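Side-chain contacts in uncharacterized metalloprotein (Deinococcus radiodurans, PDB 3GG7), which is of unknown function but binds manganese and is probably a TatD-type metal-dependent hydrolase acting on ester bonds: residues His9-Pro14 against Arg41-Leu46; Ala18-Cys23 against Ala48-Val53; Thr55-His60 against Pro72-Tyr77; Val84-Leu89 against Glu194-Phe199. All coordinates share one frame; numbering follows the deposited sequence.

Interaction 1 of 4, residues His9-Pro14 against Arg41-Leu46. With MN (manganese (II) ion), chain B; SO4 (sulfate ion), chain C.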
loop_
_atom_site.group_PDB
_atom_site.type_symbol
_atom_site.label_atom_id
_atom_site.label_comp_id
_atom_site.label_asym_id
_atom_site.label_seq_id
_atom_site.Cartn_x
_atom_site.Cartn_y
_atom_site.Cartn_z
ATOM N N HIS A 9 -2.828 -5.655 -6.252
ATOM C CA HIS A 9 -4.196 -5.620 -6.743
ATOM C C HIS A 9 -4.584 -6.984 -7.268
ATOM O O HIS A 9 -4.658 -7.183 -8.487
ATOM C CB HIS A 9 -4.358 -4.545 -7.817
ATOM C CG HIS A 9 -4.013 -3.167 -7.337
ATOM N ND1 HIS A 9 -4.971 -2.258 -6.947
ATOM C CD2 HIS A 9 -2.821 -2.541 -7.193
ATOM C CE1 HIS A 9 -4.384 -1.138 -6.564
ATOM N NE2 HIS A 9 -3.080 -1.273 -6.718
ATOM N N LEU A 10 -4.845 -7.926 -6.368
ATOM C CA LEU A 10 -5.264 -9.271 -6.818
ATOM C C LEU A 10 -6.470 -9.208 -7.731
ATOM O O LEU A 10 -6.543 -9.976 -8.697
ATOM C CB LEU A 10 -5.618 -10.181 -5.653
ATOM C CG LEU A 10 -4.560 -10.514 -4.655
ATOM C CD1 LEU A 10 -5.194 -11.548 -3.716
ATOM C CD2 LEU A 10 -3.311 -11.093 -5.334
ATOM N N ASP A 11 -7.371 -8.260 -7.486
ATOM C CA ASP A 11 -8.640 -8.195 -8.213
ATOM C C ASP A 11 -8.508 -7.591 -9.624
ATOM O O ASP A 11 -9.501 -7.503 -10.355
ATOM C CB ASP A 11 -9.738 -7.523 -7.362
ATOM C CG ASP A 11 -9.476 -6.059 -7.084
ATOM O OD1 ASP A 11 -8.531 -5.468 -7.672
ATOM O OD2 ASP A 11 -10.248 -5.507 -6.239
ATOM N N LEU A 12 -7.301 -7.198 -10.022
ATOM C CA LEU A 12 -7.077 -6.614 -11.332
ATOM C C LEU A 12 -6.346 -7.572 -12.279
ATOM O O LEU A 12 -6.085 -7.200 -13.423
ATOM C CB LEU A 12 -6.313 -5.298 -11.209
ATOM C CG LEU A 12 -7.032 -4.162 -10.476
ATOM C CD1 LEU A 12 -6.192 -2.874 -10.476
ATOM C CD2 LEU A 12 -8.441 -3.907 -11.070
ATOM N N TYR A 13 -6.034 -8.780 -11.809
ATOM C CA TYR A 13 -5.442 -9.818 -12.674
ATOM C C TYR A 13 -6.531 -10.458 -13.533
ATOM O O TYR A 13 -7.694 -10.487 -13.152
ATOM C CB TYR A 13 -4.738 -10.882 -11.846
ATOM C CG TYR A 13 -3.445 -10.432 -11.243
ATOM C CD1 TYR A 13 -2.266 -10.442 -11.977
ATOM C CD2 TYR A 13 -3.397 -9.965 -9.944
ATOM C CE1 TYR A 13 -1.060 -10.019 -11.424
ATOM C CE2 TYR A 13 -2.186 -9.539 -9.373
ATOM C CZ TYR A 13 -1.024 -9.579 -10.094
ATOM O OH TYR A 13 0.128 -9.116 -9.459
ATOM N N PRO A 14 -6.147 -11.014 -14.698
ATOM C CA PRO A 14 -7.181 -11.723 -15.448
ATOM C C PRO A 14 -7.844 -12.906 -14.727
ATOM O O PRO A 14 -9.051 -13.127 -14.915
ATOM C CB PRO A 14 -6.432 -12.207 -16.690
ATOM C CG PRO A 14 -5.388 -11.204 -16.908
ATOM C CD PRO A 14 -4.960 -10.712 -15.525
ATOM N N ARG A 41 -16.999 -6.728 -1.503
ATOM C CA ARG A 41 -17.529 -8.078 -1.343
ATOM C C ARG A 41 -16.836 -9.034 -2.321
ATOM O O ARG A 41 -16.429 -10.118 -1.968
ATOM C CB ARG A 41 -19.035 -8.115 -1.553
ATOM C CG ARG A 41 -19.814 -7.605 -0.389
ATOM C CD ARG A 41 -20.190 -8.681 0.612
ATOM N NE ARG A 41 -20.782 -8.014 1.763
ATOM C CZ ARG A 41 -20.130 -7.699 2.886
ATOM N NH1 ARG A 41 -18.895 -8.116 3.106
ATOM N NH2 ARG A 41 -20.744 -7.004 3.822
ATOM N N GLY A 42 -16.692 -8.594 -3.573
ATOM C CA GLY A 42 -16.109 -9.426 -4.587
ATOM C C GLY A 42 -14.639 -9.715 -4.331
ATOM O O GLY A 42 -14.141 -10.831 -4.525
ATOM N N THR A 43 -13.898 -8.708 -3.923
ATOM C CA THR A 43 -12.482 -8.892 -3.673
ATOM C C THR A 43 -12.222 -9.628 -2.364
ATOM O O THR A 43 -11.379 -10.521 -2.320
ATOM C CB THR A 43 -11.787 -7.540 -3.721
ATOM O OG1 THR A 43 -12.025 -6.982 -5.011
ATOM C CG2 THR A 43 -10.299 -7.708 -3.490
ATOM N N LEU A 44 -12.993 -9.326 -1.316
ATOM C CA LEU A 44 -12.916 -10.095 -0.069
ATOM C C LEU A 44 -13.134 -11.600 -0.312
ATOM O O LEU A 44 -12.547 -12.433 0.366
ATOM C CB LEU A 44 -13.945 -9.576 0.950
ATOM C CG LEU A 44 -13.999 -10.266 2.301
ATOM C CD1 LEU A 44 -12.664 -10.196 3.078
ATOM C CD2 LEU A 44 -15.115 -9.590 3.091
ATOM N N ALA A 45 -14.014 -11.937 -1.255
ATOM C CA ALA A 45 -14.273 -13.357 -1.552
ATOM C C ALA A 45 -13.044 -14.143 -1.969
ATOM O O ALA A 45 -13.008 -15.350 -1.766
ATOM C CB ALA A 45 -15.333 -13.464 -2.621
ATOM N N LEU A 46 -12.041 -13.478 -2.533
ATOM C CA LEU A 46 -10.782 -14.145 -2.898
ATOM C C LEU A 46 -10.059 -14.690 -1.672
ATOM O O LEU A 46 -9.199 -15.575 -1.776
ATOM C CB LEU A 46 -9.838 -13.210 -3.672
ATOM C CG LEU A 46 -10.360 -12.600 -4.951
ATOM C CD1 LEU A 46 -9.461 -11.515 -5.463
ATOM C CD2 LEU A 46 -10.551 -13.696 -6.014
HETATM MN MN MN B . -1.615 0.092 -6.087
HETATM S S SO4 C . -23.753 -5.877 1.369
HETATM O O1 SO4 C . -23.225 -5.926 2.725
HETATM O O2 SO4 C . -23.251 -7.013 0.592
HETATM O O3 SO4 C . -25.223 -5.957 1.406
HETATM O O4 SO4 C . -23.340 -4.598 0.793
HETATM O O HOH W 1 -0.694 1.571 -7.142
#
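Asp11 and Thr43 mark the nearest approach of the two backbones, their CA atoms 6.0 Å apart where the short 3-10 turn of Leu10-Leu12 faces helix 40-44. Thr43 OG1 donates to Asp11 OD2 at 2.6 Å, reaching that oxygen on its anti lone pair, the one directed away from OD1. The Asp11 carboxylate is brought there by a chi1 of 66°, which sets CG between the backbone N and the carbonyl carbon. Thr43 also lays its methyl against the same side chain, CG2 lying 3.5 Å from Asp11 OD2, so the hydroxyl and the methyl both border one oxygen. One residue before Asp11 and about a helical turn after Thr43, Leu10 CB meets Leu46 CD1 at 4.1 Å.

The first residue of each segment turns to other partners. His9 NE2 binds the manganese at 2.1 Å, in company with His7, Glu86 and Asp196, while Arg41 offers NE and NH2 along its guanidinium edge to a sulfate probably taken from the crystallisation liquor. The end of the first strand of the TIM-barrel-type fold and the turn after it thus bring His7 and His9 to the metal. Through the Asp11-Thr43 bond and the Leu10-Leu46 touch, this turn is joined to helix 40-44; Leu10 packs on Val19 of helix 16-25, Val30 of strand 29-32 and Val53 of strand 53-55, and Leu46 reaches Pro16 and Val17 at the start of helix 16-25.

Interaction 2 of 4, residues Ala18-Cys23 against Ala48-Val53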
loop_
_atom_site.group_PDB
_atom_site.type_symbol
_atom_site.label_atom_id
_atom_site.label_comp_id
_atom_site.label_asym_id
_atom_site.label_seq_id
_atom_site.Cartn_x
_atom_site.Cartn_y
_atom_site.Cartn_z
ATOM N N ALA A 18 -6.595 -17.671 -9.370
ATOM C CA ALA A 18 -5.348 -18.382 -9.621
ATOM C C ALA A 18 -4.172 -17.731 -8.894
ATOM O O ALA A 18 -3.302 -18.419 -8.360
ATOM C CB ALA A 18 -5.061 -18.481 -11.136
ATOM N N VAL A 19 -4.147 -16.394 -8.875
ATOM C CA VAL A 19 -3.059 -15.693 -8.231
ATOM C C VAL A 19 -3.172 -15.904 -6.714
ATOM O O VAL A 19 -2.193 -16.188 -6.070
ATOM C CB VAL A 19 -3.026 -14.199 -8.614
ATOM C CG1 VAL A 19 -1.911 -13.480 -7.885
ATOM C CG2 VAL A 19 -2.874 -14.039 -10.156
ATOM N N ALA A 20 -4.366 -15.765 -6.163
ATOM C CA ALA A 20 -4.587 -16.009 -4.726
ATOM C C ALA A 20 -4.186 -17.411 -4.303
ATOM O O ALA A 20 -3.534 -17.586 -3.285
ATOM C CB ALA A 20 -6.047 -15.755 -4.361
ATOM N N ARG A 21 -4.587 -18.425 -5.074
ATOM C CA ARG A 21 -4.178 -19.799 -4.818
ATOM C C ARG A 21 -2.664 -19.958 -4.827
ATOM O O ARG A 21 -2.088 -20.644 -3.998
ATOM C CB ARG A 21 -4.746 -20.731 -5.886
ATOM C CG ARG A 21 -6.131 -21.185 -5.683
ATOM C CD ARG A 21 -6.353 -22.468 -6.514
ATOM N NE ARG A 21 -7.715 -22.541 -7.022
ATOM C CZ ARG A 21 -8.099 -22.221 -8.259
ATOM N NH1 ARG A 21 -9.383 -22.336 -8.571
ATOM N NH2 ARG A 21 -7.231 -21.790 -9.183
ATOM N N ALA A 22 -2.017 -19.338 -5.806
ATOM C CA ALA A 22 -0.571 -19.410 -5.932
ATOM C C ALA A 22 0.145 -18.788 -4.731
ATOM O O ALA A 22 1.210 -19.235 -4.312
ATOM C CB ALA A 22 -0.132 -18.735 -7.224
ATOM N N CYS A 23 -0.446 -17.726 -4.188
ATOM C CA CYS A 23 0.067 -17.126 -2.950
ATOM C C CYS A 23 -0.081 -18.066 -1.764
ATOM O O CYS A 23 0.852 -18.260 -0.983
ATOM C CB CYS A 23 -0.621 -15.788 -2.666
ATOM S SG CYS A 23 -0.236 -14.489 -3.864
ATOM N N ALA A 48 -11.565 -16.080 1.046
ATOM C CA ALA A 48 -12.276 -17.140 1.782
ATOM C C ALA A 48 -11.470 -18.421 1.752
ATOM O O ALA A 48 -11.116 -18.905 0.684
ATOM C CB ALA A 48 -13.675 -17.365 1.198
ATOM N N GLY A 49 -11.102 -18.916 2.926
ATOM C CA GLY A 49 -10.259 -20.082 3.054
ATOM C C GLY A 49 -8.784 -19.875 2.776
ATOM O O GLY A 49 -8.033 -20.847 2.722
ATOM N N ARG A 50 -8.362 -18.607 2.637
ATOM C CA ARG A 50 -7.009 -18.264 2.259
ATOM C C ARG A 50 -6.427 -17.273 3.287
ATOM O O ARG A 50 -6.534 -16.053 3.102
ATOM C CB ARG A 50 -6.986 -17.666 0.834
ATOM C CG ARG A 50 -7.586 -18.606 -0.205
ATOM C CD ARG A 50 -7.155 -18.240 -1.644
ATOM N NE ARG A 50 -7.684 -19.269 -2.547
ATOM C CZ ARG A 50 -8.829 -19.194 -3.210
ATOM N NH1 ARG A 50 -9.565 -18.087 -3.237
ATOM N NH2 ARG A 50 -9.210 -20.254 -3.943
ATOM N N PRO A 51 -5.823 -17.797 4.372
ATOM C CA PRO A 51 -5.389 -16.954 5.494
ATOM C C PRO A 51 -4.228 -16.045 5.173
ATOM O O PRO A 51 -3.966 -15.151 5.945
ATOM C CB PRO A 51 -5.005 -17.984 6.560
ATOM C CG PRO A 51 -4.530 -19.120 5.788
ATOM C CD PRO A 51 -5.447 -19.205 4.591
ATOM N N HIS A 52 -3.549 -16.244 4.041
ATOM C CA HIS A 52 -2.484 -15.322 3.605
ATOM C C HIS A 52 -2.987 -14.171 2.787
ATOM O O HIS A 52 -2.193 -13.293 2.447
ATOM C CB HIS A 52 -1.430 -16.063 2.811
ATOM C CG HIS A 52 -0.611 -16.979 3.662
ATOM N ND1 HIS A 52 -0.999 -18.273 3.937
ATOM C CD2 HIS A 52 0.497 -16.744 4.400
ATOM C CE1 HIS A 52 -0.124 -18.807 4.774
ATOM N NE2 HIS A 52 0.800 -17.910 5.058
ATOM N N VAL A 53 -4.275 -14.122 2.482
ATOM C CA VAL A 53 -4.832 -13.034 1.683
ATOM C C VAL A 53 -5.559 -12.078 2.637
ATOM O O VAL A 53 -6.598 -12.431 3.194
ATOM C CB VAL A 53 -5.835 -13.564 0.626
ATOM C CG1 VAL A 53 -6.452 -12.394 -0.144
ATOM C CG2 VAL A 53 -5.132 -14.539 -0.360
HETATM O O HOH W 2 -8.210 -22.891 -3.721
#
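Arg50 NH2 donates to a water at 2.8 Å, and the same water takes a weak bond from Arg21 NE, so one solvent molecule bridges two arginines at the outer side of a TIM-barrel-type fold. Here helix 16-25 meets the loop that leads into strand 53-55. The Arg50 chain, extended from CG to NE, runs alongside the helix, and its CD lies 3.8 Å from Ala20 CB. Beyond that point its guanidinium crosses the Arg21 chain, NH2 standing 3.7 Å from Arg21 CG, with the two guanidinium planes 89° apart. The charged atoms Arg21 NE and Arg50 NH2 are 4.1 Å apart; the shared water probably eases this meeting of like charges. The other end of the Arg50 guanidinium is anchored by NH1, which donates to the carbonyl oxygen of Leu46. A type I turn from Arg50 to Val53 brings the chain back toward the helix, where Val53 CG2 rests 4.3 Å from Ala20 CB.

Interaction 3 of 4, residues Thr55-His60 against Pro72-Tyr77. With SO4 (sulfate ion), chain C.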
loop_
_atom_site.group_PDB
_atom_site.type_symbol
_atom_site.label_atom_id
_atom_site.label_comp_id
_atom_site.label_asym_id
_atom_site.label_seq_id
_atom_site.Cartn_x
_atom_site.Cartn_y
_atom_site.Cartn_z
ATOM N N THR A 55 -7.382 -8.556 2.983
ATOM C CA THR A 55 -8.044 -7.635 2.059
ATOM C C THR A 55 -8.220 -6.246 2.705
ATOM O O THR A 55 -8.623 -6.118 3.889
ATOM C CB THR A 55 -9.404 -8.186 1.619
ATOM O OG1 THR A 55 -9.304 -9.579 1.284
ATOM C CG2 THR A 55 -9.965 -7.402 0.416
ATOM N N ALA A 56 -7.905 -5.212 1.919
ATOM C CA ALA A 56 -7.972 -3.799 2.341
ATOM C C ALA A 56 -9.096 -3.095 1.546
ATOM O O ALA A 56 -9.376 -3.449 0.382
ATOM C CB ALA A 56 -6.626 -3.106 2.117
ATOM N N LEU A 57 -9.759 -2.149 2.216
ATOM C CA LEU A 57 -10.908 -1.406 1.738
ATOM C C LEU A 57 -10.390 -0.048 1.269
ATOM O O LEU A 57 -9.842 0.738 2.054
ATOM C CB LEU A 57 -11.923 -1.243 2.859
ATOM C CG LEU A 57 -13.153 -0.441 2.517
ATOM C CD1 LEU A 57 -14.027 -1.215 1.566
ATOM C CD2 LEU A 57 -13.921 -0.172 3.838
ATOM N N GLY A 58 -10.569 0.249 -0.018
ATOM C CA GLY A 58 -9.913 1.396 -0.635
ATOM C C GLY A 58 -10.816 2.279 -1.459
ATOM O O GLY A 58 -12.016 2.018 -1.622
ATOM N N PHE A 59 -10.217 3.358 -1.952
ATOM C CA PHE A 59 -10.839 4.239 -2.940
ATOM C C PHE A 59 -9.691 5.007 -3.604
ATOM O O PHE A 59 -9.116 5.925 -3.030
ATOM C CB PHE A 59 -11.805 5.213 -2.287
ATOM C CG PHE A 59 -12.921 5.676 -3.180
ATOM C CD1 PHE A 59 -12.840 5.615 -4.568
ATOM C CD2 PHE A 59 -14.043 6.207 -2.627
ATOM C CE1 PHE A 59 -13.896 6.061 -5.363
ATOM C CE2 PHE A 59 -15.105 6.635 -3.420
ATOM C CZ PHE A 59 -15.019 6.567 -4.787
ATOM N N HIS A 60 -9.293 4.531 -4.761
ATOM C CA HIS A 60 -8.052 4.977 -5.414
ATOM C C HIS A 60 -8.261 6.374 -5.989
ATOM O O HIS A 60 -9.295 6.653 -6.609
ATOM C CB HIS A 60 -7.720 3.975 -6.508
ATOM C CG HIS A 60 -6.357 4.124 -7.096
ATOM N ND1 HIS A 60 -5.988 5.233 -7.832
ATOM C CD2 HIS A 60 -5.294 3.286 -7.108
ATOM C CE1 HIS A 60 -4.750 5.066 -8.271
ATOM N NE2 HIS A 60 -4.299 3.902 -7.831
ATOM N N PRO A 72 -20.429 5.981 -0.193
ATOM C CA PRO A 72 -21.081 5.464 1.025
ATOM C C PRO A 72 -20.771 4.011 1.416
ATOM O O PRO A 72 -20.942 3.634 2.579
ATOM C CB PRO A 72 -22.573 5.615 0.710
ATOM C CG PRO A 72 -22.645 6.579 -0.384
ATOM C CD PRO A 72 -21.404 6.492 -1.168
ATOM N N TRP A 73 -20.306 3.188 0.468
ATOM C CA TRP A 73 -19.919 1.826 0.773
ATOM C C TRP A 73 -18.639 1.769 1.624
ATOM O O TRP A 73 -18.379 0.780 2.269
ATOM C CB TRP A 73 -19.789 1.030 -0.522
ATOM C CG TRP A 73 -21.155 0.558 -1.010
ATOM C CD1 TRP A 73 -21.743 -0.621 -0.684
ATOM C CD2 TRP A 73 -22.098 1.259 -1.836
ATOM N NE1 TRP A 73 -22.979 -0.718 -1.274
ATOM C CE2 TRP A 73 -23.222 0.429 -1.979
ATOM C CE3 TRP A 73 -22.105 2.509 -2.455
ATOM C CZ2 TRP A 73 -24.339 0.801 -2.726
ATOM C CZ3 TRP A 73 -23.231 2.877 -3.200
ATOM C CH2 TRP A 73 -24.329 2.013 -3.323
ATOM N N PHE A 74 -17.874 2.850 1.631
ATOM C CA PHE A 74 -16.663 2.882 2.452
ATOM C C PHE A 74 -17.042 2.754 3.926
ATOM O O PHE A 74 -16.579 1.848 4.601
ATOM C CB PHE A 74 -15.774 4.121 2.201
ATOM C CG PHE A 74 -14.473 4.043 2.920
ATOM C CD1 PHE A 74 -13.414 3.322 2.397
ATOM C CD2 PHE A 74 -14.326 4.634 4.157
ATOM C CE1 PHE A 74 -12.216 3.220 3.111
ATOM C CE2 PHE A 74 -13.143 4.526 4.854
ATOM C CZ PHE A 74 -12.108 3.829 4.333
ATOM N N ASP A 75 -17.861 3.680 4.427
ATOM C CA ASP A 75 -18.252 3.587 5.831
ATOM C C ASP A 75 -19.007 2.294 6.138
ATOM O O ASP A 75 -18.819 1.719 7.219
ATOM C CB ASP A 75 -19.051 4.790 6.306
ATOM C CG ASP A 75 -19.198 4.818 7.843
ATOM O OD1 ASP A 75 -18.188 5.036 8.556
ATOM O OD2 ASP A 75 -20.324 4.577 8.341
ATOM N N ARG A 76 -19.810 1.811 5.179
ATOM C CA ARG A 76 -20.576 0.579 5.347
ATOM C C ARG A 76 -19.673 -0.578 5.732
ATOM O O ARG A 76 -20.005 -1.370 6.622
ATOM C CB ARG A 76 -21.376 0.229 4.084
ATOM C CG ARG A 76 -22.218 -1.045 4.176
ATOM C CD ARG A 76 -23.093 -1.202 2.950
ATOM N NE ARG A 76 -23.892 -2.428 2.940
ATOM C CZ ARG A 76 -25.082 -2.581 3.532
ATOM N NH1 ARG A 76 -25.613 -1.588 4.241
ATOM N NH2 ARG A 76 -25.722 -3.748 3.446
ATOM N N TYR A 77 -18.549 -0.722 5.018
ATOM C CA TYR A 77 -17.705 -1.897 5.149
ATOM C C TYR A 77 -16.512 -1.746 6.067
ATOM O O TYR A 77 -15.894 -2.747 6.408
ATOM C CB TYR A 77 -17.188 -2.300 3.773
ATOM C CG TYR A 77 -18.248 -2.718 2.766
ATOM C CD1 TYR A 77 -19.332 -3.511 3.119
ATOM C CD2 TYR A 77 -18.132 -2.332 1.456
ATOM C CE1 TYR A 77 -20.266 -3.921 2.144
ATOM C CE2 TYR A 77 -19.023 -2.731 0.486
ATOM C CZ TYR A 77 -20.101 -3.526 0.841
ATOM O OH TYR A 77 -20.956 -3.909 -0.161
HETATM S S SO4 C . -23.753 -5.877 1.369
HETATM O O1 SO4 C . -23.225 -5.926 2.725
HETATM O O2 SO4 C . -23.251 -7.013 0.592
HETATM O O3 SO4 C . -25.223 -5.957 1.406
HETATM O O4 SO4 C . -23.340 -4.598 0.793
#
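Leu57 touches both Phe74 and Tyr77 of helix 72-77, and the chain leading to it comes straight off strand 53-55. Strand and helix follow each other as a beta-alpha unit of the TIM-barrel-type fold. Thr55, the end of strand 53-55, packs on Trp40 and Leu44 of helix 40-44. At Leu57, CG stands anti to the backbone N (chi1 178°), which sends the two methyls out to the helix. CD2 sits over one face of the Phe74 ring, 4.2 Å from its centroid and 27° off the normal, a CH-pi contact. The same methyl lies 3.4 Å from the carbonyl oxygen of Phe74 and 3.9 Å from Tyr77 CB, so it is held among ring, backbone and the base of the next aromatic side chain. CD1 comes to Tyr77 CB from the same side, at 4.0 Å, so both methyls border that carbon. Next comes Gly58, whose carbonyl oxygen approaches the edge of the Phe74 ring at CD1.

Polar partners gather at the far end of the helix: Tyr77 OH donates to sulfate O4 at 2.7 Å, and Arg76 adds NE to the same oxygen and NH2 to O3. Arg41 binds this sulfate as well. Between the segments themselves no hydrogen bond forms, which implies that a leucine methyl on an aromatic face and close apolar packing join them, while the ionic chemistry is left to the anion at the surface.

Interaction 4 of 4, residues Val84-Leu89 against Glu194-Phe199. With MN (manganese (II) ion), chain B.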
loop_
_atom_site.group_PDB
_atom_site.type_symbol
_atom_site.label_atom_id
_atom_site.label_comp_id
_atom_site.label_asym_id
_atom_site.label_seq_id
_atom_site.Cartn_x
_atom_site.Cartn_y
_atom_site.Cartn_z
ATOM N N VAL A 84 -6.982 -0.433 5.244
ATOM C CA VAL A 84 -7.572 0.529 4.300
ATOM C C VAL A 84 -6.563 0.789 3.191
ATOM O O VAL A 84 -5.415 1.131 3.459
ATOM C CB VAL A 84 -7.994 1.843 5.012
ATOM C CG1 VAL A 84 -8.256 2.991 4.018
ATOM C CG2 VAL A 84 -9.249 1.516 5.857
ATOM N N GLY A 85 -6.961 0.602 1.934
ATOM C CA GLY A 85 -6.107 0.892 0.786
ATOM C C GLY A 85 -6.697 0.229 -0.445
ATOM O O GLY A 85 -7.448 -0.741 -0.317
ATOM N N GLU A 86 -6.386 0.732 -1.649
ATOM C CA GLU A 86 -5.488 1.861 -1.862
ATOM C C GLU A 86 -6.263 3.170 -1.736
ATOM O O GLU A 86 -7.352 3.327 -2.301
ATOM C CB GLU A 86 -4.902 1.741 -3.272
ATOM C CG GLU A 86 -3.899 2.828 -3.616
ATOM C CD GLU A 86 -2.971 2.460 -4.743
ATOM O OE1 GLU A 86 -3.135 1.359 -5.339
ATOM O OE2 GLU A 86 -2.066 3.271 -5.020
ATOM N N VAL A 87 -5.685 4.126 -0.989
ATOM C CA VAL A 87 -6.295 5.449 -0.767
ATOM C C VAL A 87 -5.207 6.493 -0.941
ATOM O O VAL A 87 -4.026 6.143 -0.900
ATOM C CB VAL A 87 -6.934 5.593 0.609
ATOM C CG1 VAL A 87 -8.124 4.618 0.785
ATOM C CG2 VAL A 87 -5.902 5.369 1.728
ATOM N N GLY A 88 -5.570 7.753 -1.164
ATOM C CA GLY A 88 -4.546 8.817 -1.163
ATOM C C GLY A 88 -4.806 9.900 -2.176
ATOM O O GLY A 88 -5.956 10.207 -2.471
ATOM N N LEU A 89 -3.731 10.491 -2.684
ATOM C CA LEU A 89 -3.821 11.653 -3.555
ATOM C C LEU A 89 -2.820 11.446 -4.681
ATOM O O LEU A 89 -1.769 10.816 -4.476
ATOM C CB LEU A 89 -3.464 12.952 -2.798
ATOM C CG LEU A 89 -4.332 13.346 -1.615
ATOM C CD1 LEU A 89 -3.756 14.565 -0.839
ATOM C CD2 LEU A 89 -5.753 13.645 -2.068
ATOM N N GLU A 194 6.618 -4.781 -1.280
ATOM C CA GLU A 194 5.393 -4.849 -2.113
ATOM C C GLU A 194 5.760 -5.114 -3.564
ATOM O O GLU A 194 6.937 -5.003 -3.926
ATOM C CB GLU A 194 4.614 -3.525 -2.045
ATOM C CG GLU A 194 5.332 -2.321 -2.698
ATOM C CD GLU A 194 4.419 -1.093 -2.891
ATOM O OE1 GLU A 194 3.775 -0.662 -1.916
ATOM O OE2 GLU A 194 4.329 -0.600 -4.036
ATOM N N THR A 195 4.780 -5.433 -4.409
ATOM C CA THR A 195 4.941 -5.384 -5.859
ATOM C C THR A 195 4.091 -4.325 -6.570
ATOM O O THR A 195 4.478 -3.820 -7.605
ATOM C CB THR A 195 4.629 -6.706 -6.562
ATOM O OG1 THR A 195 3.233 -7.039 -6.400
ATOM C CG2 THR A 195 5.527 -7.839 -6.058
ATOM N N ASP A 196 2.888 -4.049 -6.065
ATOM C CA ASP A 196 1.911 -3.275 -6.807
ATOM C C ASP A 196 1.541 -3.923 -8.155
ATOM O O ASP A 196 1.181 -3.215 -9.117
ATOM C CB ASP A 196 2.356 -1.823 -7.028
ATOM C CG ASP A 196 1.181 -0.883 -7.289
ATOM O OD1 ASP A 196 0.051 -1.186 -6.837
ATOM O OD2 ASP A 196 1.392 0.173 -7.935
ATOM N N GLY A 197 1.610 -5.250 -8.241
ATOM C CA GLY A 197 1.097 -5.936 -9.419
ATOM C C GLY A 197 -0.399 -5.713 -9.512
ATOM O O GLY A 197 -1.064 -5.497 -8.495
ATOM N N PRO A 198 -0.968 -5.739 -10.724
ATOM C CA PRO A 198 -0.294 -5.867 -12.036
ATOM C C PRO A 198 0.109 -4.510 -12.642
ATOM O O PRO A 198 0.536 -4.458 -13.806
ATOM C CB PRO A 198 -1.378 -6.539 -12.889
ATOM C CG PRO A 198 -2.639 -5.960 -12.384
ATOM C CD PRO A 198 -2.436 -5.702 -10.883
ATOM N N PHE A 199 -0.039 -3.423 -11.887
ATOM C CA PHE A 199 0.321 -2.081 -12.362
ATOM C C PHE A 199 1.799 -1.952 -12.676
ATOM O O PHE A 199 2.191 -1.422 -13.735
ATOM C CB PHE A 199 -0.032 -1.032 -11.315
ATOM C CG PHE A 199 -1.478 -0.680 -11.265
ATOM C CD1 PHE A 199 -2.119 -0.189 -12.393
ATOM C CD2 PHE A 199 -2.190 -0.759 -10.083
ATOM C CE1 PHE A 199 -3.461 0.166 -12.347
ATOM C CE2 PHE A 199 -3.538 -0.403 -10.033
ATOM C CZ PHE A 199 -4.169 0.060 -11.155
HETATM MN MN MN B . -1.615 0.092 -6.087
HETATM O O HOH W 1 -0.694 1.571 -7.142
#
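Glu86 and Asp196 meet through a manganese ion, in the metal centre of a TatD-type TIM-barrel hydrolase where the C-terminal ends of the strands converge. Glu86 follows a cis peptide bond in strand 83-88. From CB, its chain leaves with CG anti to the backbone N (chi1 -178°) and continues extended beyond CG, carrying the carboxylate inward to the metal. CD lies 3.0 Å from the ion. OE1 makes the bond, at 2.1 Å, whereas OE2, 3.4 Å from the metal, accepts from the metal-bound water and also from His124 ND1, so its second partner helps fix the carboxylate.

Asp196 answers from the loop after strand 191-193, binding the ion through OD1 at 2.2 Å. Its OD2 takes the other hydrogen bond of that water, at 2.6 Å, and the two carboxylates thus hold one metal-bound water from either side. Glu86 OE1 and Asp196 OD1 are 4.3 Å apart with the manganese almost on the line between them, so they bind it from opposite sides. His7 and His9 complete the protein ligands.

The loop bearing Asp196 is shaped by its neighbours. Phe199 turns its ring edge-to-face with His9, and the Thr195 hydroxyl closes an ST turn, its OG1 accepting from Gly197 N at 3.0 Å with an N-H...O angle of 163°.

Overall arrangement
From the N terminus, strand 4-8 leads into interaction 1, whose contact with helix 40-44 closes a span of 26 intervening residues. Interaction 2 opens inside that span, on helix 16-25, and closes beyond it at residues 48-53, so the two cross, and they touch through Leu10 and Tyr13 on Val19. Interaction 3 starts once interaction 2 has closed; its short loop joins the strand 53-55 region to helix 72-77, and it shares a sulfate with interaction 1. Interaction 4, the longest span, links strand 83-88 to the loop after strand 191-193 across the barrel, and meets interaction 1 at the manganese ion and interaction 3 at Phe59 and Leu57.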